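Paraflagellar rod component (Trypanosoma brucei, PDB 2Q0X) is of unknown function but adopts the alpha/beta-hydrolase fold and is probably a component of the paraflagellar rod. Local coordinates at residues E11-T19 and K27-M35; L42-L52 and F70-G78. All blocks are in the same frame, centred on the assembly; numbering follows the deposited sequence.

Contact 1: residues E11-T19 and K27-M35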
ATOM      1  N   GLU A  11     -10.623   3.594  17.406  1.00 30.80           N
ATOM      2  CA  GLU A  11     -10.052   2.353  17.884  1.00 30.44           C
ATOM      3  C   GLU A  11      -9.794   1.407  16.714  1.00 29.97           C
ATOM      4  O   GLU A  11     -10.420   1.531  15.663  1.00 29.86           O
ATOM      5  CB  GLU A  11     -11.002   1.684  18.882  1.00 30.65           C
ATOM      6  CG  GLU A  11     -11.114   2.401  20.240  1.00 30.84           C
ATOM      7  CD  GLU A  11      -9.817   2.395  21.029  1.00 32.05           C
ATOM      8  OE1 GLU A  11      -9.619   3.311  21.857  1.00 33.34           O
ATOM      9  OE2 GLU A  11      -8.987   1.476  20.845  1.00 32.84           O
ATOM     10  N   PRO A  12      -8.866   0.450  16.886  1.00 29.54           N
ATOM     11  CA  PRO A  12      -8.681  -0.564  15.847  1.00 29.19           C
ATOM     12  C   PRO A  12      -9.983  -1.310  15.574  1.00 29.03           C
ATOM     13  O   PRO A  12     -10.736  -1.586  16.518  1.00 28.78           O
ATOM     14  CB  PRO A  12      -7.625  -1.500  16.455  1.00 29.04           C
ATOM     15  CG  PRO A  12      -6.910  -0.672  17.391  1.00 29.15           C
ATOM     16  CD  PRO A  12      -7.939   0.234  18.004  1.00 29.23           C
ATOM     17  N   VAL A  13     -10.248  -1.618  14.302  1.00 28.66           N
ATOM     18  CA  VAL A  13     -11.475  -2.321  13.925  1.00 28.65           C
ATOM     19  C   VAL A  13     -11.175  -3.746  13.514  1.00 28.66           C
ATOM     20  O   VAL A  13     -10.147  -4.033  12.886  1.00 28.85           O
ATOM     21  CB  VAL A  13     -12.268  -1.625  12.771  1.00 28.53           C
ATOM     22  CG1 VAL A  13     -12.826  -0.297  13.236  1.00 28.04           C
ATOM     23  CG2 VAL A  13     -11.397  -1.454  11.512  1.00 28.66           C
ATOM     24  N   GLN A  14     -12.093  -4.634  13.875  1.00 28.42           N
ATOM     25  CA  GLN A  14     -11.987  -6.047  13.548  1.00 28.27           C
ATOM     26  C   GLN A  14     -12.509  -6.298  12.128  1.00 28.23           C
ATOM     27  O   GLN A  14     -13.472  -5.665  11.656  1.00 28.07           O
ATOM     28  CB  GLN A  14     -12.792  -6.875  14.562  1.00 28.13           C
ATOM     29  CG  GLN A  14     -12.497  -8.359  14.556  1.00 28.00           C
ATOM     30  CD  GLN A  14     -13.288  -9.100  15.604  1.00 28.61           C
ATOM     31  OE1 GLN A  14     -14.514  -9.000  15.645  1.00 30.60           O
ATOM     32  NE2 GLN A  14     -12.600  -9.859  16.459  1.00 27.93           N
ATOM     33  N   GLY A  15     -11.882  -7.254  11.464  1.00 28.21           N
ATOM     34  CA  GLY A  15     -12.283  -7.636  10.111  1.00 28.15           C
ATOM     35  C   GLY A  15     -11.409  -8.784   9.678  1.00 27.89           C
ATOM     36  O   GLY A  15     -10.620  -9.287  10.471  1.00 27.16           O
ATOM     37  N   HIS A  16     -11.563  -9.187   8.421  1.00 27.86           N
ATOM     38  CA  HIS A  16     -10.813 -10.300   7.859  1.00 27.86           C
ATOM     39  C   HIS A  16      -9.949  -9.802   6.719  1.00 27.51           C
ATOM     40  O   HIS A  16     -10.396  -9.037   5.895  1.00 28.07           O
ATOM     41  CB  HIS A  16     -11.749 -11.399   7.371  1.00 28.15           C
ATOM     42  CG  HIS A  16     -12.257 -12.291   8.461  1.00 27.82           C
ATOM     43  ND1 HIS A  16     -13.233 -11.895   9.346  1.00 28.66           N
ATOM     44  CD2 HIS A  16     -11.937 -13.560   8.798  1.00 28.34           C
ATOM     45  CE1 HIS A  16     -13.488 -12.880  10.190  1.00 28.85           C
ATOM     46  NE2 HIS A  16     -12.710 -13.901   9.884  1.00 28.76           N
ATOM     47  N   LEU A  17      -8.697 -10.229   6.696  1.00 27.32           N
ATOM     48  CA  LEU A  17      -7.761  -9.781   5.681  1.00 27.23           C
ATOM     49  C   LEU A  17      -7.399 -10.965   4.798  1.00 27.26           C
ATOM     50  O   LEU A  17      -7.129 -12.056   5.292  1.00 27.53           O
ATOM     51  CB  LEU A  17      -6.491  -9.219   6.313  1.00 26.88           C
ATOM     52  CG  LEU A  17      -5.524  -8.495   5.371  1.00 26.94           C
ATOM     53  CD1 LEU A  17      -6.090  -7.142   4.943  1.00 25.81           C
ATOM     54  CD2 LEU A  17      -4.179  -8.341   6.053  1.00 26.83           C
ATOM     55  N   PHE A  18      -7.393 -10.743   3.494  1.00 27.42           N
ATOM     56  CA  PHE A  18      -6.769 -11.678   2.587  1.00 27.57           C
ATOM     57  C   PHE A  18      -6.119 -10.944   1.439  1.00 27.53           C
ATOM     58  O   PHE A  18      -6.226  -9.719   1.332  1.00 27.68           O
ATOM     59  CB  PHE A  18      -7.777 -12.721   2.086  1.00 27.68           C
ATOM     60  CG  PHE A  18      -8.772 -12.195   1.105  1.00 27.54           C
ATOM     61  CD1 PHE A  18      -9.883 -11.507   1.535  1.00 27.74           C
ATOM     62  CD2 PHE A  18      -8.606 -12.414  -0.254  1.00 27.70           C
ATOM     63  CE1 PHE A  18     -10.812 -11.028   0.638  1.00 27.88           C
ATOM     64  CE2 PHE A  18      -9.522 -11.928  -1.161  1.00 28.06           C
ATOM     65  CZ  PHE A  18     -10.641 -11.234  -0.706  1.00 28.26           C
ATOM     66  N   THR A  19      -5.400 -11.702   0.612  1.00 27.22           N
ATOM     67  CA  THR A  19      -4.803 -11.167  -0.598  1.00 26.98           C
ATOM     68  C   THR A  19      -5.219 -12.031  -1.802  1.00 27.14           C
ATOM     69  O   THR A  19      -5.477 -13.220  -1.664  1.00 26.75           O
ATOM     70  CB  THR A  19      -3.266 -11.111  -0.493  1.00 26.83           C
ATOM     71  OG1 THR A  19      -2.752 -12.437  -0.434  1.00 26.69           O
ATOM     72  CG2 THR A  19      -2.800 -10.343   0.766  1.00 26.25           C
ATOM     73  N   LYS A  27       0.632  -9.020  -4.738  1.00 29.74           N
ATOM     74  CA  LYS A  27      -0.622  -9.491  -4.175  1.00 28.85           C
ATOM     75  C   LYS A  27      -1.344  -8.255  -3.710  1.00 27.57           C
ATOM     76  O   LYS A  27      -0.705  -7.285  -3.293  1.00 27.35           O
ATOM     77  CB  LYS A  27      -0.409 -10.380  -2.965  1.00 29.09           C
ATOM     78  CG  LYS A  27       0.515 -11.528  -3.162  1.00 29.76           C
ATOM     79  CD  LYS A  27       0.648 -12.268  -1.828  1.00 30.32           C
ATOM     80  CE  LYS A  27       1.433 -13.545  -1.987  1.00 30.48           C
ATOM     81  NZ  LYS A  27       1.394 -14.393  -0.765  1.00 30.98           N
ATOM     82  N   ILE A  28      -2.670  -8.310  -3.779  1.00 26.24           N
ATOM     83  CA  ILE A  28      -3.534  -7.195  -3.442  1.00 25.31           C
ATOM     84  C   ILE A  28      -4.286  -7.529  -2.149  1.00 24.72           C
ATOM     85  O   ILE A  28      -5.058  -8.492  -2.110  1.00 24.35           O
ATOM     86  CB  ILE A  28      -4.545  -6.923  -4.579  1.00 25.21           C
ATOM     87  CG1 ILE A  28      -3.807  -6.693  -5.911  1.00 24.95           C
ATOM     88  CG2 ILE A  28      -5.410  -5.744  -4.235  1.00 24.79           C
ATOM     89  CD1 ILE A  28      -4.702  -6.795  -7.126  1.00 25.04           C
ATOM     90  N   PRO A  29      -4.029  -6.762  -1.078  1.00 24.02           N
ATOM     91  CA  PRO A  29      -4.782  -6.894   0.151  1.00 23.55           C
ATOM     92  C   PRO A  29      -6.200  -6.360   0.099  1.00 22.69           C
ATOM     93  O   PRO A  29      -6.472  -5.294  -0.475  1.00 22.97           O
ATOM     94  CB  PRO A  29      -3.982  -6.063   1.162  1.00 23.48           C
ATOM     95  CG  PRO A  29      -2.706  -5.813   0.550  1.00 24.34           C
ATOM     96  CD  PRO A  29      -2.950  -5.778  -0.926  1.00 24.33           C
ATOM     97  N   VAL A  30      -7.069  -7.105   0.747  1.00 21.93           N
ATOM     98  CA  VAL A  30      -8.476  -6.811   0.829  1.00 21.56           C
ATOM     99  C   VAL A  30      -8.872  -6.990   2.288  1.00 21.32           C
ATOM    100  O   VAL A  30      -8.630  -8.040   2.877  1.00 21.08           O
ATOM    101  CB  VAL A  30      -9.332  -7.778  -0.059  1.00 21.27           C
ATOM    102  CG1 VAL A  30     -10.788  -7.387   0.011  1.00 20.44           C
ATOM    103  CG2 VAL A  30      -8.829  -7.816  -1.528  1.00 20.22           C
ATOM    104  N   PHE A  31      -9.470  -5.963   2.859  1.00 21.44           N
ATOM    105  CA  PHE A  31      -9.961  -6.004   4.231  1.00 22.12           C
ATOM    106  C   PHE A  31     -11.490  -5.957   4.222  1.00 22.72           C
ATOM    107  O   PHE A  31     -12.069  -4.973   3.784  1.00 22.47           O
ATOM    108  CB  PHE A  31      -9.422  -4.809   5.025  1.00 21.93           C
ATOM    109  CG  PHE A  31      -9.762  -4.850   6.478  1.00 21.56           C
ATOM    110  CD1 PHE A  31     -10.615  -3.922   7.028  1.00 21.84           C
ATOM    111  CD2 PHE A  31      -9.194  -5.822   7.311  1.00 21.75           C
ATOM    112  CE1 PHE A  31     -10.919  -3.968   8.386  1.00 22.22           C
ATOM    113  CE2 PHE A  31      -9.501  -5.875   8.642  1.00 22.28           C
ATOM    114  CZ  PHE A  31     -10.360  -4.944   9.184  1.00 22.00           C
ATOM    115  N   MET A  32     -12.119  -7.020   4.726  1.00 23.80           N
ATOM    116  CA  MET A  32     -13.578  -7.128   4.799  1.00 25.00           C
ATOM    117  C   MET A  32     -14.089  -6.967   6.245  1.00 24.96           C
ATOM    118  O   MET A  32     -13.527  -7.537   7.170  1.00 24.46           O
ATOM    119  CB  MET A  32     -14.016  -8.496   4.302  1.00 25.04           C
ATOM    120  CG  MET A  32     -13.281  -8.982   3.052  1.00 26.20           C
ATOM    121  SD  MET A  32     -13.896 -10.570   2.481  1.00 27.62           S
ATOM    122  CE  MET A  32     -13.386 -11.670   3.773  1.00 26.79           C
ATOM    123  N   MET A  33     -15.183  -6.222   6.409  1.00 25.35           N
ATOM    124  CA  MET A  33     -15.835  -6.051   7.714  1.00 25.84           C
ATOM    125  C   MET A  33     -17.298  -6.440   7.604  1.00 26.18           C
ATOM    126  O   MET A  33     -17.964  -6.074   6.627  1.00 26.17           O
ATOM    127  CB  MET A  33     -15.746  -4.602   8.194  1.00 25.64           C
ATOM    128  CG  MET A  33     -14.344  -4.128   8.366  1.00 25.65           C
ATOM    129  SD  MET A  33     -14.246  -2.363   8.573  1.00 25.70           S
ATOM    130  CE  MET A  33     -14.870  -2.216  10.214  1.00 24.89           C
ATOM    131  N   ASN A  34     -17.780  -7.193   8.588  1.00 26.70           N
ATOM    132  CA  ASN A  34     -19.212  -7.471   8.738  1.00 27.47           C
ATOM    133  C   ASN A  34     -19.804  -8.232   7.567  1.00 28.25           C
ATOM    134  O   ASN A  34     -20.810  -7.841   6.988  1.00 27.46           O
ATOM    135  CB  ASN A  34     -19.974  -6.157   8.982  1.00 27.61           C
ATOM    136  CG  ASN A  34     -19.392  -5.375  10.164  1.00 27.25           C
ATOM    137  OD1 ASN A  34     -19.153  -5.953  11.225  1.00 25.88           O
ATOM    138  ND2 ASN A  34     -19.124  -4.079   9.967  1.00 26.54           N
ATOM    139  N   MET A  35     -19.156  -9.352   7.255  1.00 29.47           N
ATOM    140  CA  MET A  35     -19.533 -10.191   6.132  1.00 30.40           C
ATOM    141  C   MET A  35     -20.691 -11.124   6.463  1.00 30.78           C
ATOM    142  O   MET A  35     -21.023 -11.982   5.665  1.00 31.15           O
ATOM    143  CB  MET A  35     -18.320 -11.011   5.669  1.00 30.77           C
ATOM    144  CG  MET A  35     -17.152 -10.161   5.189  1.00 31.58           C
ATOM    145  SD  MET A  35     -17.563  -9.203   3.715  1.00 32.78           S
ATOM    146  CE  MET A  35     -17.469 -10.485   2.437  1.00 32.11           C
TER
HETATM  147  O   HOH W   1     -15.930  -7.526  10.808  1.00 49.31           O

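Contact 2: residues L42-L52 and F70-G78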
ATOM      1  N   LEU A  42     -18.030  -1.783  -1.618  1.00 23.37           N
ATOM      2  CA  LEU A  42     -16.639  -1.959  -1.949  1.00 22.94           C
ATOM      3  C   LEU A  42     -16.030  -0.603  -2.267  1.00 23.16           C
ATOM      4  O   LEU A  42     -16.458   0.088  -3.213  1.00 23.31           O
ATOM      5  CB  LEU A  42     -16.492  -2.884  -3.149  1.00 23.15           C
ATOM      6  CG  LEU A  42     -15.088  -3.084  -3.739  1.00 22.83           C
ATOM      7  CD1 LEU A  42     -14.111  -3.545  -2.667  1.00 21.29           C
ATOM      8  CD2 LEU A  42     -15.139  -4.075  -4.949  1.00 22.01           C
ATOM      9  N   TRP A  43     -14.985  -0.267  -1.513  1.00 23.27           N
ATOM     10  CA  TRP A  43     -14.292   1.002  -1.643  1.00 23.29           C
ATOM     11  C   TRP A  43     -12.938   0.856  -2.359  1.00 23.39           C
ATOM     12  O   TRP A  43     -12.139  -0.001  -2.027  1.00 23.78           O
ATOM     13  CB  TRP A  43     -14.075   1.640  -0.269  1.00 22.96           C
ATOM     14  CG  TRP A  43     -13.238   2.877  -0.358  1.00 22.79           C
ATOM     15  CD1 TRP A  43     -13.655   4.122  -0.731  1.00 22.55           C
ATOM     16  CD2 TRP A  43     -11.834   2.987  -0.110  1.00 23.00           C
ATOM     17  NE1 TRP A  43     -12.608   4.993  -0.722  1.00 22.31           N
ATOM     18  CE2 TRP A  43     -11.473   4.319  -0.354  1.00 22.64           C
ATOM     19  CE3 TRP A  43     -10.847   2.086   0.285  1.00 22.87           C
ATOM     20  CZ2 TRP A  43     -10.174   4.776  -0.197  1.00 22.75           C
ATOM     21  CZ3 TRP A  43      -9.557   2.541   0.428  1.00 23.33           C
ATOM     22  CH2 TRP A  43      -9.233   3.873   0.186  1.00 22.97           C
ATOM     23  N   VAL A  44     -12.705   1.734  -3.323  1.00 23.52           N
ATOM     24  CA  VAL A  44     -11.411   1.905  -3.954  1.00 23.67           C
ATOM     25  C   VAL A  44     -11.128   3.415  -3.999  1.00 23.31           C
ATOM     26  O   VAL A  44     -12.021   4.230  -4.184  1.00 23.40           O
ATOM     27  CB  VAL A  44     -11.358   1.190  -5.390  1.00 24.28           C
ATOM     28  CG1 VAL A  44     -12.203   1.855  -6.389  1.00 23.11           C
ATOM     29  CG2 VAL A  44      -9.940   1.088  -5.875  1.00 24.85           C
ATOM     30  N   GLY A  45      -9.883   3.781  -3.802  1.00 23.00           N
ATOM     31  CA  GLY A  45      -9.515   5.179  -3.668  1.00 22.93           C
ATOM     32  C   GLY A  45      -8.404   5.601  -4.586  1.00 22.91           C
ATOM     33  O   GLY A  45      -8.045   4.900  -5.558  1.00 22.47           O
ATOM     34  N   GLY A  46      -7.868   6.772  -4.263  1.00 22.75           N
ATOM     35  CA  GLY A  46      -6.724   7.297  -4.920  1.00 22.88           C
ATOM     36  C   GLY A  46      -5.482   6.478  -4.628  1.00 23.11           C
ATOM     37  O   GLY A  46      -5.453   5.633  -3.724  1.00 22.95           O
ATOM     38  N   GLN A  47      -4.444   6.761  -5.393  1.00 23.23           N
ATOM     39  CA  GLN A  47      -3.193   6.020  -5.292  1.00 23.63           C
ATOM     40  C   GLN A  47      -2.474   6.248  -3.964  1.00 24.26           C
ATOM     41  O   GLN A  47      -1.768   5.361  -3.503  1.00 24.57           O
ATOM     42  CB  GLN A  47      -2.275   6.360  -6.461  1.00 23.27           C
ATOM     43  CG  GLN A  47      -2.708   5.755  -7.776  1.00 22.66           C
ATOM     44  CD  GLN A  47      -1.873   6.254  -8.954  1.00 22.80           C
ATOM     45  OE1 GLN A  47      -2.057   7.374  -9.432  1.00 21.44           O
ATOM     46  NE2 GLN A  47      -0.970   5.412  -9.440  1.00 20.71           N
ATOM     47  N   THR A  48      -2.686   7.415  -3.354  1.00 24.87           N
ATOM     48  CA  THR A  48      -2.102   7.761  -2.072  1.00 25.45           C
ATOM     49  C   THR A  48      -3.062   7.570  -0.914  1.00 26.01           C
ATOM     50  O   THR A  48      -2.777   7.999   0.201  1.00 26.63           O
ATOM     51  CB  THR A  48      -1.605   9.232  -2.057  1.00 25.61           C
ATOM     52  OG1 THR A  48      -2.716  10.123  -2.204  1.00 25.40           O
ATOM     53  CG2 THR A  48      -0.605   9.471  -3.186  1.00 25.40           C
ATOM     54  N   GLU A  49      -4.203   6.947  -1.167  1.00 26.35           N
ATOM     55  CA  GLU A  49      -5.151   6.615  -0.122  1.00 26.70           C
ATOM     56  C   GLU A  49      -4.922   5.172   0.341  1.00 26.75           C
ATOM     57  O   GLU A  49      -4.844   4.250  -0.473  1.00 27.72           O
ATOM     58  CB  GLU A  49      -6.597   6.816  -0.602  1.00 26.59           C
ATOM     59  CG  GLU A  49      -6.959   8.290  -0.758  1.00 27.16           C
ATOM     60  CD  GLU A  49      -8.423   8.529  -1.141  1.00 27.40           C
ATOM     61  OE1 GLU A  49      -8.928   7.889  -2.085  1.00 27.80           O
ATOM     62  OE2 GLU A  49      -9.073   9.394  -0.509  1.00 29.30           O
ATOM     63  N   SER A  50      -4.835   5.004   1.655  1.00 26.26           N
ATOM     64  CA  SER A  50      -4.604   3.727   2.306  1.00 25.95           C
ATOM     65  C   SER A  50      -5.902   3.076   2.721  1.00 25.12           C
ATOM     66  O   SER A  50      -6.957   3.717   2.725  1.00 25.01           O
ATOM     67  CB  SER A  50      -3.767   3.980   3.581  1.00 26.21           C
ATOM     68  OG  SER A  50      -4.540   4.649   4.616  1.00 27.33           O
ATOM     69  N   LEU A  51      -5.825   1.809   3.109  1.00 24.42           N
ATOM     70  CA  LEU A  51      -6.911   1.186   3.838  1.00 24.16           C
ATOM     71  C   LEU A  51      -7.301   2.111   4.979  1.00 24.00           C
ATOM     72  O   LEU A  51      -6.423   2.716   5.604  1.00 23.60           O
ATOM     73  CB  LEU A  51      -6.491  -0.170   4.421  1.00 24.21           C
ATOM     74  CG  LEU A  51      -6.224  -1.348   3.485  1.00 23.97           C
ATOM     75  CD1 LEU A  51      -5.836  -2.590   4.310  1.00 23.16           C
ATOM     76  CD2 LEU A  51      -7.413  -1.593   2.516  1.00 23.10           C
ATOM     77  N   LEU A  52      -8.600   2.222   5.233  1.00 23.95           N
ATOM     78  CA  LEU A  52      -9.152   3.139   6.250  1.00 24.39           C
ATOM     79  C   LEU A  52      -8.681   4.585   6.058  1.00 24.75           C
ATOM     80  O   LEU A  52      -8.400   5.293   7.025  1.00 24.36           O
ATOM     81  CB  LEU A  52      -8.845   2.656   7.688  1.00 23.91           C
ATOM     82  CG  LEU A  52      -9.558   1.414   8.231  1.00 23.72           C
ATOM     83  CD1 LEU A  52      -8.960   1.059   9.628  1.00 23.87           C
ATOM     84  CD2 LEU A  52     -11.062   1.604   8.299  1.00 22.21           C
ATOM     85  N   PHE A  70     -18.661  -4.047   4.526  1.00 23.35           N
ATOM     86  CA  PHE A  70     -17.800  -2.963   4.075  1.00 23.46           C
ATOM     87  C   PHE A  70     -16.448  -3.576   3.713  1.00 23.61           C
ATOM     88  O   PHE A  70     -15.803  -4.187   4.555  1.00 23.00           O
ATOM     89  CB  PHE A  70     -17.648  -1.866   5.150  1.00 23.42           C
ATOM     90  CG  PHE A  70     -17.025  -0.587   4.624  1.00 23.87           C
ATOM     91  CD1 PHE A  70     -15.746  -0.195   5.020  1.00 23.70           C
ATOM     92  CD2 PHE A  70     -17.703   0.205   3.709  1.00 23.44           C
ATOM     93  CE1 PHE A  70     -15.158   0.962   4.536  1.00 23.15           C
ATOM     94  CE2 PHE A  70     -17.114   1.358   3.209  1.00 23.73           C
ATOM     95  CZ  PHE A  70     -15.821   1.731   3.625  1.00 23.37           C
ATOM     96  N   VAL A  71     -16.072  -3.457   2.436  1.00 23.84           N
ATOM     97  CA  VAL A  71     -14.849  -4.044   1.920  1.00 24.03           C
ATOM     98  C   VAL A  71     -13.983  -2.946   1.326  1.00 24.16           C
ATOM     99  O   VAL A  71     -14.498  -2.063   0.647  1.00 24.11           O
ATOM    100  CB  VAL A  71     -15.123  -5.091   0.821  1.00 24.24           C
ATOM    101  CG1 VAL A  71     -13.804  -5.673   0.283  1.00 23.69           C
ATOM    102  CG2 VAL A  71     -16.045  -6.221   1.345  1.00 23.84           C
ATOM    103  N   GLN A  72     -12.671  -3.044   1.592  1.00 23.98           N
ATOM    104  CA  GLN A  72     -11.658  -2.083   1.156  1.00 23.73           C
ATOM    105  C   GLN A  72     -10.519  -2.789   0.469  1.00 23.85           C
ATOM    106  O   GLN A  72     -10.042  -3.804   0.951  1.00 23.60           O
ATOM    107  CB  GLN A  72     -11.097  -1.358   2.365  1.00 23.31           C
ATOM    108  CG  GLN A  72     -12.096  -0.497   3.059  1.00 23.06           C
ATOM    109  CD  GLN A  72     -11.543   0.089   4.344  1.00 22.58           C
ATOM    110  OE1 GLN A  72     -10.791   1.069   4.322  1.00 20.62           O
ATOM    111  NE2 GLN A  72     -11.890  -0.529   5.473  1.00 22.46           N
ATOM    112  N   VAL A  73     -10.083  -2.242  -0.656  1.00 24.60           N
ATOM    113  CA  VAL A  73      -8.953  -2.782  -1.409  1.00 25.33           C
ATOM    114  C   VAL A  73      -8.033  -1.612  -1.664  1.00 26.47           C
ATOM    115  O   VAL A  73      -8.492  -0.489  -1.897  1.00 26.39           O
ATOM    116  CB  VAL A  73      -9.397  -3.462  -2.763  1.00 25.33           C
ATOM    117  CG1 VAL A  73     -10.046  -2.474  -3.725  1.00 24.54           C
ATOM    118  CG2 VAL A  73      -8.224  -4.191  -3.468  1.00 24.50           C
ATOM    119  N   GLU A  74      -6.731  -1.862  -1.627  1.00 27.98           N
ATOM    120  CA  GLU A  74      -5.780  -0.851  -2.075  1.00 29.11           C
ATOM    121  C   GLU A  74      -5.501  -1.016  -3.555  1.00 29.19           C
ATOM    122  O   GLU A  74      -5.097  -2.083  -3.995  1.00 30.26           O
ATOM    123  CB  GLU A  74      -4.500  -0.895  -1.239  1.00 29.44           C
ATOM    124  CG  GLU A  74      -4.704  -0.246   0.123  1.00 30.00           C
ATOM    125  CD  GLU A  74      -3.520  -0.437   1.077  1.00 30.16           C
ATOM    126  OE1 GLU A  74      -3.484   0.312   2.105  1.00 28.36           O
ATOM    127  OE2 GLU A  74      -2.654  -1.334   0.790  1.00 31.12           O
ATOM    128  N   VAL A  75      -5.737   0.052  -4.307  1.00 29.39           N
ATOM    129  CA  VAL A  75      -5.405   0.126  -5.740  1.00 29.54           C
ATOM    130  C   VAL A  75      -3.954  -0.300  -5.965  1.00 28.71           C
ATOM    131  O   VAL A  75      -3.062   0.295  -5.389  1.00 27.91           O
ATOM    132  CB  VAL A  75      -5.553   1.580  -6.289  1.00 29.63           C
ATOM    133  CG1 VAL A  75      -5.347   1.606  -7.788  1.00 31.86           C
ATOM    134  CG2 VAL A  75      -6.879   2.112  -6.005  1.00 31.79           C
ATOM    135  N   PRO A  76      -3.721  -1.328  -6.813  1.00 28.18           N
ATOM    136  CA  PRO A  76      -2.363  -1.843  -7.068  1.00 27.70           C
ATOM    137  C   PRO A  76      -1.358  -0.792  -7.566  1.00 27.27           C
ATOM    138  O   PRO A  76      -0.178  -0.856  -7.228  1.00 27.13           O
ATOM    139  CB  PRO A  76      -2.586  -2.893  -8.156  1.00 27.83           C
ATOM    140  CG  PRO A  76      -4.015  -3.278  -8.036  1.00 28.03           C
ATOM    141  CD  PRO A  76      -4.747  -2.086  -7.550  1.00 27.98           C
ATOM    142  N   SER A  77      -1.841   0.138  -8.389  1.00 26.78           N
ATOM    143  CA  SER A  77      -1.038   1.224  -8.922  1.00 26.31           C
ATOM    144  C   SER A  77      -0.664   2.254  -7.860  1.00 26.04           C
ATOM    145  O   SER A  77       0.118   3.150  -8.136  1.00 25.95           O
ATOM    146  CB  SER A  77      -1.783   1.922 -10.068  1.00 25.95           C
ATOM    147  OG  SER A  77      -2.961   2.530  -9.580  1.00 25.71           O
ATOM    148  N   GLY A  78      -1.230   2.134  -6.663  1.00 26.13           N
ATOM    149  CA  GLY A  78      -0.804   2.928  -5.523  1.00 26.35           C
ATOM    150  C   GLY A  78       0.550   2.480  -4.987  1.00 26.82           C
ATOM    151  O   GLY A  78       1.170   3.200  -4.226  1.00 26.76           O
TER
HETATM  152  O   HOH W   2      -7.800   1.775  -2.893  1.00 40.23           O

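Contact 1: residues E11-T19 and K27-M35
Phe18 and Val30 lie side by side on one face of a beta hairpin, the pair of antiparallel strands 13-21 and 26-33 that edges the alpha/beta-hydrolase sheet. CB of Val30 sits over one face of the Phe18 ring, displaced toward the rim, in a CH-pi contact 4.0 Å from the ring centroid. The sulfur of Met32 meets the same ring at its edge, SD lying 3.6 Å from Phe18 CE1, a Met-aromatic contact. Phe18 reaches both because its CG lies between the backbone N and the carbonyl carbon (chi1 73°), which lays the ring alongside the Val30 side chain.

On the other face of the sheet, the Phe31 ring spreads along the backbone of the first strand, with CZ 3.4 Å from Gly15 CA, while Leu17 CD1 lies at its edge. Farther toward the open end, Met33 bends at chi3 (73°) so that CE comes within 3.7 Å of Val13 CB.

Two hydrogen-bonded pairs, His16 with Met32 and Phe18 with Val30, hold the strands in register. Strand 69-73 flanks the hairpin on one side. On the other, residues 13-17 pair with a strand of the second subunit, which continues the sheet across the interface. Beyond the last pair, a water links the first strand to the residue that follows the second, donating to Gln14 O at 3.2 Å and accepting from Asn34 N at 2.9 Å.

Contact 2: residues L42-L52 and F70-G78
Gln72 reaches from its strand to the backbone of the 45-52 loop, its aliphatic part meeting Leu51 and Trp43 and its amide Leu52. CB packs against Leu51 CD2 at 3.7 Å; CB and CG both touch Trp43 CE3, CG obliquely to the ring. With CG anti to the carbonyl carbon (chi1 -66°) and the chain extended beyond it, the amide is carried to Leu52. There OE1 accepts a short bond from Leu52 N, 2.6 Å long and tilted 22° from the carbonyl plane, while NE2 lies against Leu52 CD2. One residue back in the loop, Glu74 OE1 accepts from Leu51 N at 3.0 Å through its anti lone pair. Two successive loop amides are therefore held by side chains of the opposing segment. Glu74 OE2 lies close to its counterpart, Glu74 of the second subunit, a proximity that would probably raise the affinity of one carboxylate for a proton.

Strands 40-44 and 69-73, joined through helix 57-64, form a right-handed beta-alpha-beta unit of the alpha/beta-hydrolase sheet. Their parallel pairing rests on Trp43 N donating to Val71 O at 2.9 Å and on a weak return bond from Val73 N to Trp43 O. Where the strands part, a water takes over: it accepts from Gly45 N and Val75 N and donates to Val73 O at 2.6 Å. Alongside it, Val75 CG2 presses tightly on Val44 CG2, 3.2 Å away. At the far end Gln47 NE2 binds Ser77 O at 2.8 Å, approaching from above the carbonyl plane (63° out of it); the same nitrogen is also bonded to Thr188 OG1.

In the fold
From the N terminus, the chain runs up strand 13-21, turns, and returns along strand 26-33, so contact 1 closes a short hairpin. It then enters strand 40-44, passes through the 45-52 loop and helix 57-64, and comes back on strand 69-73, where contact 2 closes a longer beta-alpha-beta loop. The two closures follow in series, neither nested nor crossed. In space they join because strand 69-73 lies between strands 26-33 and 40-44: Phe31 N meets Gln72 O at 2.9 Å, a probable hydrogen bond. The hairpin is thereby tied to the parallel core of the sheet, and both contacts also reach the second subunit.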